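Local coordinates for ADP compounds hydrolase NudE (Escherichia coli, PDB 1VHZ), which hydrolyses ADP-ribose to AMP and ribose 5-phosphate with magnesium or other divalent cations, and also cleaves NADH, Ap3A and Ap2A, at residues Met53-Val58 and Phe176-Trp181; Asp60-Ile65 and Met158-Asp163; Met126-Ala131 and Val172-Leu177. All coordinates share one frame; numbering follows the deposited sequence.

How the interactions relate
Helix 169-184 links interactions 1 and 3, whose centres lie about 5 Å apart. It packs on strand 51-58 in interaction 1 and on the parallel neighbouring strand 125-136 in interaction 3. These strands are joined by backbone hydrogen bonds such as M53 N to N127 O, 2.8 Å. Interaction 2, about 10 Å from interaction 1 centre to centre, uses the next strand, 61-69, and a 3-10 segment whose M158 CE reaches F176 CE2 of the helix at 3.4 Å. The side chains of V55 and L64 lie about 11 and 10 Å from that of E101, a metal ligand by similarity; interaction 3 lies away from the metal and substrate sites, and bound ADP-ribose contacts other residues, among them E42 and S120.

Interaction 1. Residues Met53-Val58 and Phe176-Trp181; sequences MIVPIV and FLVREW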
loop_
_atom_site.group_PDB
_atom_site.type_symbol
_atom_site.label_atom_id
_atom_site.label_comp_id
_atom_site.label_asym_id
_atom_site.label_seq_id
_atom_site.Cartn_x
_atom_site.Cartn_y
_atom_site.Cartn_z
ATOM N N MET A 53 -9.763 -0.009 -8.110
ATOM C CA MET A 53 -8.658 -0.365 -9.017
ATOM C C MET A 53 -9.233 -1.460 -9.924
ATOM O O MET A 53 -9.887 -2.379 -9.428
ATOM C CB MET A 53 -7.396 -0.794 -8.295
ATOM C CG MET A 53 -6.549 -1.829 -9.042
ATOM S SD MET A 53 -4.997 -2.259 -8.189
ATOM C CE MET A 53 -5.527 -1.991 -6.501
ATOM N N ILE A 54 -9.059 -1.311 -11.224
ATOM C CA ILE A 54 -9.620 -2.269 -12.165
ATOM C C ILE A 54 -8.562 -3.054 -12.918
ATOM O O ILE A 54 -7.586 -2.516 -13.428
ATOM C CB ILE A 54 -10.509 -1.572 -13.224
ATOM C CG1 ILE A 54 -11.464 -0.595 -12.559
ATOM C CG2 ILE A 54 -11.283 -2.604 -14.036
ATOM C CD1 ILE A 54 -10.898 0.793 -12.381
ATOM N N VAL A 55 -8.780 -4.351 -12.962
ATOM C CA VAL A 55 -7.919 -5.293 -13.634
ATOM C C VAL A 55 -8.686 -5.929 -14.802
ATOM O O VAL A 55 -9.372 -6.934 -14.640
ATOM C CB VAL A 55 -7.437 -6.381 -12.655
ATOM C CG1 VAL A 55 -6.528 -7.369 -13.358
ATOM C CG2 VAL A 55 -6.688 -5.749 -11.465
ATOM N N PRO A 56 -8.534 -5.352 -15.983
ATOM C CA PRO A 56 -9.166 -5.827 -17.192
ATOM C C PRO A 56 -8.408 -6.983 -17.826
ATOM O O PRO A 56 -7.178 -6.989 -17.909
ATOM C CB PRO A 56 -9.179 -4.634 -18.128
ATOM C CG PRO A 56 -8.531 -3.511 -17.401
ATOM C CD PRO A 56 -7.748 -4.118 -16.269
ATOM N N ILE A 57 -9.153 -8.008 -18.205
ATOM C CA ILE A 57 -8.616 -9.190 -18.873
ATOM C C ILE A 57 -9.332 -9.345 -20.219
ATOM O O ILE A 57 -10.574 -9.321 -20.214
ATOM C CB ILE A 57 -8.873 -10.474 -18.055
ATOM C CG1 ILE A 57 -8.208 -10.379 -16.690
ATOM C CG2 ILE A 57 -8.405 -11.704 -18.834
ATOM C CD1 ILE A 57 -8.480 -11.473 -15.707
ATOM N N VAL A 58 -8.607 -9.378 -21.316
ATOM C CA VAL A 58 -9.170 -9.567 -22.647
ATOM C C VAL A 58 -8.238 -10.477 -23.453
ATOM O O VAL A 58 -7.021 -10.360 -23.357
ATOM C CB VAL A 58 -9.474 -8.278 -23.399
ATOM C CG1 VAL A 58 -8.342 -7.278 -23.302
ATOM C CG2 VAL A 58 -9.775 -8.543 -24.892
ATOM N N PHE A 176 -1.428 -10.700 -7.296
ATOM C CA PHE A 176 -1.529 -11.971 -6.593
ATOM C C PHE A 176 -2.984 -12.347 -6.300
ATOM O O PHE A 176 -3.315 -13.532 -6.342
ATOM C CB PHE A 176 -0.743 -11.902 -5.270
ATOM C CG PHE A 176 0.739 -12.141 -5.368
ATOM C CD1 PHE A 176 1.638 -11.116 -5.164
ATOM C CD2 PHE A 176 1.238 -13.414 -5.640
ATOM C CE1 PHE A 176 3.011 -11.336 -5.205
ATOM C CE2 PHE A 176 2.606 -13.637 -5.703
ATOM C CZ PHE A 176 3.500 -12.599 -5.484
ATOM N N LEU A 177 -3.861 -11.398 -5.992
ATOM C CA LEU A 177 -5.262 -11.719 -5.713
ATOM C C LEU A 177 -5.983 -12.195 -6.970
ATOM O O LEU A 177 -6.764 -13.144 -6.928
ATOM C CB LEU A 177 -5.994 -10.534 -5.072
ATOM C CG LEU A 177 -5.570 -10.243 -3.615
ATOM C CD1 LEU A 177 -5.939 -8.822 -3.229
ATOM C CD2 LEU A 177 -6.155 -11.260 -2.645
ATOM N N VAL A 178 -5.694 -11.581 -8.115
ATOM C CA VAL A 178 -6.313 -11.986 -9.376
ATOM C C VAL A 178 -5.832 -13.363 -9.801
ATOM O O VAL A 178 -6.573 -14.231 -10.275
ATOM C CB VAL A 178 -6.023 -10.922 -10.449
ATOM C CG1 VAL A 178 -6.442 -11.438 -11.825
ATOM C CG2 VAL A 178 -6.773 -9.628 -10.105
ATOM N N ARG A 179 -4.536 -13.611 -9.621
ATOM C CA ARG A 179 -3.971 -14.926 -9.952
ATOM C C ARG A 179 -4.629 -16.007 -9.096
ATOM O O ARG A 179 -4.921 -17.083 -9.613
ATOM C CB ARG A 179 -2.476 -14.899 -9.692
ATOM C CG ARG A 179 -1.746 -16.215 -10.093
ATOM C CD ARG A 179 -0.579 -16.271 -9.146
ATOM N NE ARG A 179 0.618 -16.974 -9.487
ATOM C CZ ARG A 179 1.496 -17.259 -8.497
ATOM N NH1 ARG A 179 2.612 -17.902 -8.769
ATOM N NH2 ARG A 179 1.205 -16.878 -7.250
ATOM N N GLU A 180 -4.844 -15.740 -7.798
ATOM C CA GLU A 180 -5.504 -16.722 -6.945
ATOM C C GLU A 180 -6.922 -16.993 -7.485
ATOM O O GLU A 180 -7.332 -18.132 -7.619
ATOM C CB GLU A 180 -5.684 -16.256 -5.512
ATOM C CG GLU A 180 -4.723 -16.600 -4.456
ATOM C CD GLU A 180 -3.871 -17.827 -4.605
ATOM O OE1 GLU A 180 -4.273 -18.909 -4.144
ATOM O OE2 GLU A 180 -2.763 -17.709 -5.180
ATOM N N TRP A 181 -7.622 -15.894 -7.784
ATOM C CA TRP A 181 -8.980 -16.013 -8.317
ATOM C C TRP A 181 -8.993 -16.785 -9.632
ATOM O O TRP A 181 -9.869 -17.619 -9.878
ATOM C CB TRP A 181 -9.557 -14.616 -8.473
ATOM C CG TRP A 181 -10.929 -14.536 -9.062
ATOM C CD1 TRP A 181 -12.123 -14.771 -8.434
ATOM C CD2 TRP A 181 -11.239 -14.147 -10.406
ATOM N NE1 TRP A 181 -13.159 -14.540 -9.319
ATOM C CE2 TRP A 181 -12.646 -14.155 -10.529
ATOM C CE3 TRP A 181 -10.455 -13.786 -11.509
ATOM C CZ2 TRP A 181 -13.290 -13.851 -11.724
ATOM C CZ3 TRP A 181 -11.103 -13.473 -12.698
ATOM C CH2 TRP A 181 -12.504 -13.510 -12.796
#
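V55 and V178 meet through their branches, the two side chains running past one another in opposing senses. A single methyl of the helix, V178 CG2, sits against both methyls of V55, at 4.0 Å from CG1 and 4.1 Å from CG2. V55 CG1 lies anti to its backbone N (chi1 -180°), which turns the two branches of V55 to the helix as a fork. The other methyl of V178, CG1, is left for I57, whose extended chain brings CD1 to a loose 4.4 Å from it. This is the Nudix fold, a mixed sheet with helices packed on it, and here strand 51-58 lies under helix 169-184; the axes of 53-58 and 176-181 cross at -45° with a closest approach of 10.9 Å. One turn beyond V178, W181 presents the edge of its indole: I57 CD1 approaches CZ3 at 4.5 Å, near the ring plane. That methyl therefore touches V178 and W181 alike, which follow each other along one side of the helix. L62 of strand 61-69 packs on V55 and I57, while L112 of strand 104-116 packs on V178 and W181. Toward the dimer partner, R179 forms a salt bridge with E180 of the second subunit, and E180 with R179 of the second subunit.

Interaction 2. Residues Asp60-Ile65 and Met158-Asp163; sequences DHLILI and MDLLED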
loop_
_atom_site.group_PDB
_atom_site.type_symbol
_atom_site.label_atom_id
_atom_site.label_comp_id
_atom_site.label_asym_id
_atom_site.label_seq_id
_atom_site.Cartn_x
_atom_site.Cartn_y
_atom_site.Cartn_z
ATOM N N ASP A 60 -6.894 -13.436 -22.999
ATOM C CA ASP A 60 -5.817 -13.943 -22.187
ATOM C C ASP A 60 -4.697 -12.980 -21.860
ATOM O O ASP A 60 -3.557 -13.382 -21.598
ATOM C CB ASP A 60 -5.257 -15.232 -22.839
ATOM C CG ASP A 60 -6.189 -16.378 -22.429
ATOM O OD1 ASP A 60 -7.165 -16.600 -23.172
ATOM O OD2 ASP A 60 -5.941 -16.976 -21.362
ATOM N N HIS A 61 -4.970 -11.681 -21.853
ATOM C CA HIS A 61 -3.998 -10.680 -21.514
ATOM C C HIS A 61 -4.612 -9.721 -20.469
ATOM O O HIS A 61 -5.812 -9.525 -20.380
ATOM C CB HIS A 61 -3.536 -9.816 -22.701
ATOM C CG HIS A 61 -2.620 -10.518 -23.662
ATOM N ND1 HIS A 61 -3.037 -11.575 -24.450
ATOM C CD2 HIS A 61 -1.312 -10.324 -23.966
ATOM C CE1 HIS A 61 -2.023 -12.008 -25.178
ATOM N NE2 HIS A 61 -0.970 -11.251 -24.917
ATOM N N LEU A 62 -3.731 -9.201 -19.642
ATOM C CA LEU A 62 -4.088 -8.169 -18.678
ATOM C C LEU A 62 -3.974 -6.852 -19.482
ATOM O O LEU A 62 -3.181 -6.844 -20.438
ATOM C CB LEU A 62 -3.012 -8.096 -17.604
ATOM C CG LEU A 62 -3.235 -8.621 -16.212
ATOM C CD1 LEU A 62 -4.379 -9.593 -16.094
ATOM C CD2 LEU A 62 -1.946 -9.216 -15.656
ATOM N N ILE A 63 -4.722 -5.842 -19.150
ATOM C CA ILE A 63 -4.588 -4.549 -19.806
ATOM C C ILE A 63 -3.989 -3.606 -18.731
ATOM O O ILE A 63 -4.682 -3.342 -17.751
ATOM C CB ILE A 63 -5.869 -3.876 -20.304
ATOM C CG1 ILE A 63 -6.652 -4.734 -21.295
ATOM C CG2 ILE A 63 -5.486 -2.539 -20.955
ATOM C CD1 ILE A 63 -5.865 -5.161 -22.513
ATOM N N LEU A 64 -2.752 -3.194 -18.904
ATOM C CA LEU A 64 -2.109 -2.309 -17.928
ATOM C C LEU A 64 -2.031 -0.914 -18.545
ATOM O O LEU A 64 -2.179 -0.822 -19.761
ATOM C CB LEU A 64 -0.661 -2.727 -17.683
ATOM C CG LEU A 64 -0.321 -4.069 -17.049
ATOM C CD1 LEU A 64 -0.885 -4.175 -15.646
ATOM C CD2 LEU A 64 -0.773 -5.244 -17.888
ATOM N N ILE A 65 -1.758 0.102 -17.730
ATOM C CA ILE A 65 -1.595 1.441 -18.245
ATOM C C ILE A 65 -0.312 2.080 -17.689
ATOM O O ILE A 65 0.202 1.654 -16.664
ATOM C CB ILE A 65 -2.773 2.382 -17.948
ATOM C CG1 ILE A 65 -3.108 2.334 -16.452
ATOM C CG2 ILE A 65 -4.001 2.025 -18.780
ATOM C CD1 ILE A 65 -3.849 3.539 -15.951
ATOM N N MET A 158 3.214 -13.045 -13.539
ATOM C CA MET A 158 4.199 -12.888 -12.493
ATOM C C MET A 158 5.457 -12.206 -12.967
ATOM O O MET A 158 6.162 -11.640 -12.112
ATOM C CB MET A 158 4.478 -14.214 -11.758
ATOM C CG MET A 158 3.218 -14.834 -11.134
ATOM S SD MET A 158 1.982 -13.638 -10.544
ATOM C CE MET A 158 2.731 -13.079 -9.036
ATOM N N ASP A 159 5.767 -12.123 -14.270
ATOM C CA ASP A 159 6.969 -11.395 -14.694
ATOM C C ASP A 159 6.851 -9.909 -14.348
ATOM O O ASP A 159 7.875 -9.196 -14.315
ATOM C CB ASP A 159 7.236 -11.521 -16.182
ATOM C CG ASP A 159 7.406 -12.914 -16.722
ATOM O OD1 ASP A 159 7.595 -13.856 -15.929
ATOM O OD2 ASP A 159 7.334 -13.088 -17.962
ATOM N N LEU A 160 5.648 -9.377 -14.101
ATOM C CA LEU A 160 5.493 -7.964 -13.766
ATOM C C LEU A 160 6.283 -7.557 -12.525
ATOM O O LEU A 160 6.669 -6.393 -12.362
ATOM C CB LEU A 160 4.014 -7.600 -13.577
ATOM C CG LEU A 160 3.208 -7.382 -14.877
ATOM C CD1 LEU A 160 1.723 -7.494 -14.600
ATOM C CD2 LEU A 160 3.559 -6.033 -15.505
ATOM N N LEU A 161 6.590 -8.498 -11.645
ATOM C CA LEU A 161 7.365 -8.317 -10.437
ATOM C C LEU A 161 8.835 -8.029 -10.704
ATOM O O LEU A 161 9.595 -7.795 -9.749
ATOM C CB LEU A 161 7.263 -9.601 -9.582
ATOM C CG LEU A 161 6.195 -9.685 -8.506
ATOM C CD1 LEU A 161 5.103 -8.650 -8.629
ATOM C CD2 LEU A 161 5.617 -11.096 -8.402
ATOM N N GLU A 162 9.281 -8.127 -11.957
ATOM C CA GLU A 162 10.657 -7.817 -12.316
ATOM C C GLU A 162 10.736 -6.383 -12.836
ATOM O O GLU A 162 11.802 -5.877 -13.192
ATOM C CB GLU A 162 11.223 -8.797 -13.337
ATOM C CG GLU A 162 11.422 -10.207 -12.771
ATOM C CD GLU A 162 12.407 -10.218 -11.617
ATOM O OE1 GLU A 162 12.365 -11.154 -10.801
ATOM O OE2 GLU A 162 13.242 -9.286 -11.498
ATOM N N ASP A 163 9.580 -5.713 -12.910
ATOM C CA ASP A 163 9.583 -4.314 -13.363
ATOM C C ASP A 163 9.374 -3.381 -12.183
ATOM O O ASP A 163 8.271 -3.283 -11.635
ATOM C CB ASP A 163 8.480 -4.074 -14.401
ATOM C CG ASP A 163 8.582 -2.721 -15.057
ATOM O OD1 ASP A 163 7.925 -2.539 -16.107
ATOM O OD2 ASP A 163 9.310 -1.828 -14.558
#
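No ring enters the contact of L62 and L64 with L160, which is made by leucine methyls; aromatic side chains stand around it, W152 of strand 149-153 touching both L64 and L160, F79 packing on L64 and F166 on L160. In the Nudix fold of this enzyme, the contact places the 3-10 segment 158-162, in the connection between strand 149-153 and helix 169-184, over strand 61-69. The backbones stay well separated, 10.3 Å between the CA atoms of L64 and L160, and three leucine side chains bridge the gap. L62 and L64, two residues apart on the strand, both point toward the 3-10 segment. L160 descends between them: with CG anti to its carbonyl carbon (chi1 -79°), it brings CD1 to the sheet. The side chains of L62 and L160 cross at a slant. Beside this contact, M158 and L161 pack against L175 of helix 169-184, and the carbonyl O of L161 accepts a hydrogen bond from K113 NZ of the second subunit. L160 CD1 serves both strand leucines almost equally, lying 4.2 Å from L62 CD2 and 4.3 Å from L64 CD1.

Interaction 3. Residues Met126-Ala131 and Val172-Leu177; sequences MNIVVA and VSALFL
Strand 125-136 of the central Nudix sheet has a helix on each face, and this contact joins it to one of them, helix 169-184, through I128 on the strand and A174 and L177 on the helix. The opposite face of the same strand meets helix 90-102, which belongs to the Nudix box: V129 packs on A94 and A131 on L98. The touching atom of I128 is its terminal methyl. CG1 lies anti to the carbonyl carbon and the chain runs on extended (chi2 165°), carrying CD1 across to the helix. There it lies 3.7 Å from L177 CD1, the two side chains crossing at about a right angle. It also rests on A174, 4.0 Å from CA and 4.2 Å from CB. The CB of A174 is not aimed at the strand, and the isoleucine methyl lies against the backbone carbon as well as the small side chain, with the CA atoms of I128 and A174 6.7 Å apart. M53 of the adjacent strand packs on both I128 and A174, continuing the apolar layer. The helix also meets the second subunit: S173 OG hydrogen-bonds to S173 OG of that subunit and also to A169 O of its own chain, and the ring of F176 meets F176 of the second subunit with planes at about 10°. Across strand and helix no hydrogen bond or charge pair forms; the buried contact is apolar, held without any directional bond by van der Waals packing of I128 CD1 on A174 and L177 and by exclusion of water.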
loop_
_atom_site.group_PDB
_atom_site.type_symbol
_atom_site.label_atom_id
_atom_site.label_comp_id
_atom_site.label_asym_id
_atom_site.label_seq_id
_atom_site.Cartn_x
_atom_site.Cartn_y
_atom_site.Cartn_z
ATOM N N MET A 126 -9.213 0.701 -0.796
ATOM C CA MET A 126 -9.094 0.429 -2.225
ATOM C C MET A 126 -9.857 -0.836 -2.583
ATOM O O MET A 126 -9.629 -1.913 -2.025
ATOM C CB MET A 126 -7.620 0.363 -2.586
ATOM C CG MET A 126 -7.304 -0.215 -3.962
ATOM S SD MET A 126 -7.912 0.840 -5.278
ATOM C CE MET A 126 -6.640 2.097 -5.333
ATOM N N ASN A 127 -10.793 -0.729 -3.516
ATOM C CA ASN A 127 -11.575 -1.886 -3.937
ATOM C C ASN A 127 -10.999 -2.430 -5.244
ATOM O O ASN A 127 -10.875 -1.668 -6.211
ATOM C CB ASN A 127 -13.060 -1.530 -4.113
ATOM C CG ASN A 127 -13.682 -1.012 -2.821
ATOM O OD1 ASN A 127 -14.180 -1.779 -2.016
ATOM N ND2 ASN A 127 -13.627 0.304 -2.604
ATOM N N ILE A 128 -10.632 -3.708 -5.239
ATOM C CA ILE A 128 -10.076 -4.350 -6.427
ATOM C C ILE A 128 -11.146 -5.054 -7.231
ATOM O O ILE A 128 -11.886 -5.925 -6.747
ATOM C CB ILE A 128 -8.963 -5.354 -6.030
ATOM C CG1 ILE A 128 -7.835 -4.580 -5.327
ATOM C CG2 ILE A 128 -8.434 -6.076 -7.255
ATOM C CD1 ILE A 128 -6.866 -5.477 -4.574
ATOM N N VAL A 129 -11.310 -4.659 -8.490
ATOM C CA VAL A 129 -12.332 -5.270 -9.339
ATOM C C VAL A 129 -11.728 -5.880 -10.601
ATOM O O VAL A 129 -10.871 -5.235 -11.213
ATOM C CB VAL A 129 -13.360 -4.193 -9.764
ATOM C CG1 VAL A 129 -14.396 -4.754 -10.730
ATOM C CG2 VAL A 129 -14.054 -3.558 -8.579
ATOM N N VAL A 130 -12.198 -7.048 -11.019
ATOM C CA VAL A 130 -11.709 -7.660 -12.267
ATOM C C VAL A 130 -12.770 -7.411 -13.348
ATOM O O VAL A 130 -13.955 -7.602 -13.076
ATOM C CB VAL A 130 -11.502 -9.177 -12.144
ATOM C CG1 VAL A 130 -10.958 -9.781 -13.451
ATOM C CG2 VAL A 130 -10.570 -9.485 -10.995
ATOM N N ALA A 131 -12.353 -6.936 -14.503
ATOM C CA ALA A 131 -13.212 -6.632 -15.623
ATOM C C ALA A 131 -12.990 -7.562 -16.817
ATOM O O ALA A 131 -11.845 -7.698 -17.288
ATOM C CB ALA A 131 -12.882 -5.226 -16.141
ATOM N N VAL A 172 0.887 -4.938 -6.630
ATOM C CA VAL A 172 1.347 -6.306 -6.296
ATOM C C VAL A 172 0.265 -7.105 -5.602
ATOM O O VAL A 172 0.011 -8.261 -5.937
ATOM C CB VAL A 172 2.646 -6.238 -5.491
ATOM C CG1 VAL A 172 3.053 -7.575 -4.907
ATOM C CG2 VAL A 172 3.791 -5.697 -6.379
ATOM N N SER A 173 -0.432 -6.494 -4.628
ATOM C CA SER A 173 -1.532 -7.167 -3.952
ATOM C C SER A 173 -2.580 -7.621 -4.979
ATOM O O SER A 173 -3.011 -8.764 -4.956
ATOM C CB SER A 173 -2.266 -6.182 -3.005
ATOM O OG SER A 173 -1.457 -5.894 -1.896
ATOM N N ALA A 174 -2.959 -6.703 -5.877
ATOM C CA ALA A 174 -3.941 -6.998 -6.898
ATOM C C ALA A 174 -3.502 -8.155 -7.794
ATOM O O ALA A 174 -4.296 -9.038 -8.107
ATOM C CB ALA A 174 -4.229 -5.768 -7.767
ATOM N N LEU A 175 -2.259 -8.102 -8.258
ATOM C CA LEU A 175 -1.709 -9.120 -9.132
ATOM C C LEU A 175 -1.864 -10.518 -8.537
ATOM O O LEU A 175 -2.411 -11.406 -9.169
ATOM C CB LEU A 175 -0.216 -8.824 -9.365
ATOM C CG LEU A 175 0.475 -9.774 -10.331
ATOM C CD1 LEU A 175 -0.029 -9.549 -11.754
ATOM C CD2 LEU A 175 1.987 -9.655 -10.230
ATOM N N PHE A 176 -1.428 -10.700 -7.296
ATOM C CA PHE A 176 -1.529 -11.971 -6.593
ATOM C C PHE A 176 -2.984 -12.347 -6.300
ATOM O O PHE A 176 -3.315 -13.532 -6.342
ATOM C CB PHE A 176 -0.743 -11.902 -5.270
ATOM C CG PHE A 176 0.739 -12.141 -5.368
ATOM C CD1 PHE A 176 1.638 -11.116 -5.164
ATOM C CD2 PHE A 176 1.238 -13.414 -5.640
ATOM C CE1 PHE A 176 3.011 -11.336 -5.205
ATOM C CE2 PHE A 176 2.606 -13.637 -5.703
ATOM C CZ PHE A 176 3.500 -12.599 -5.484
ATOM N N LEU A 177 -3.861 -11.398 -5.992
ATOM C CA LEU A 177 -5.262 -11.719 -5.713
ATOM C C LEU A 177 -5.983 -12.195 -6.970
ATOM O O LEU A 177 -6.764 -13.144 -6.928
ATOM C CB LEU A 177 -5.994 -10.534 -5.072
ATOM C CG LEU A 177 -5.570 -10.243 -3.615
ATOM C CD1 LEU A 177 -5.939 -8.822 -3.229
ATOM C CD2 LEU A 177 -6.155 -11.260 -2.645
#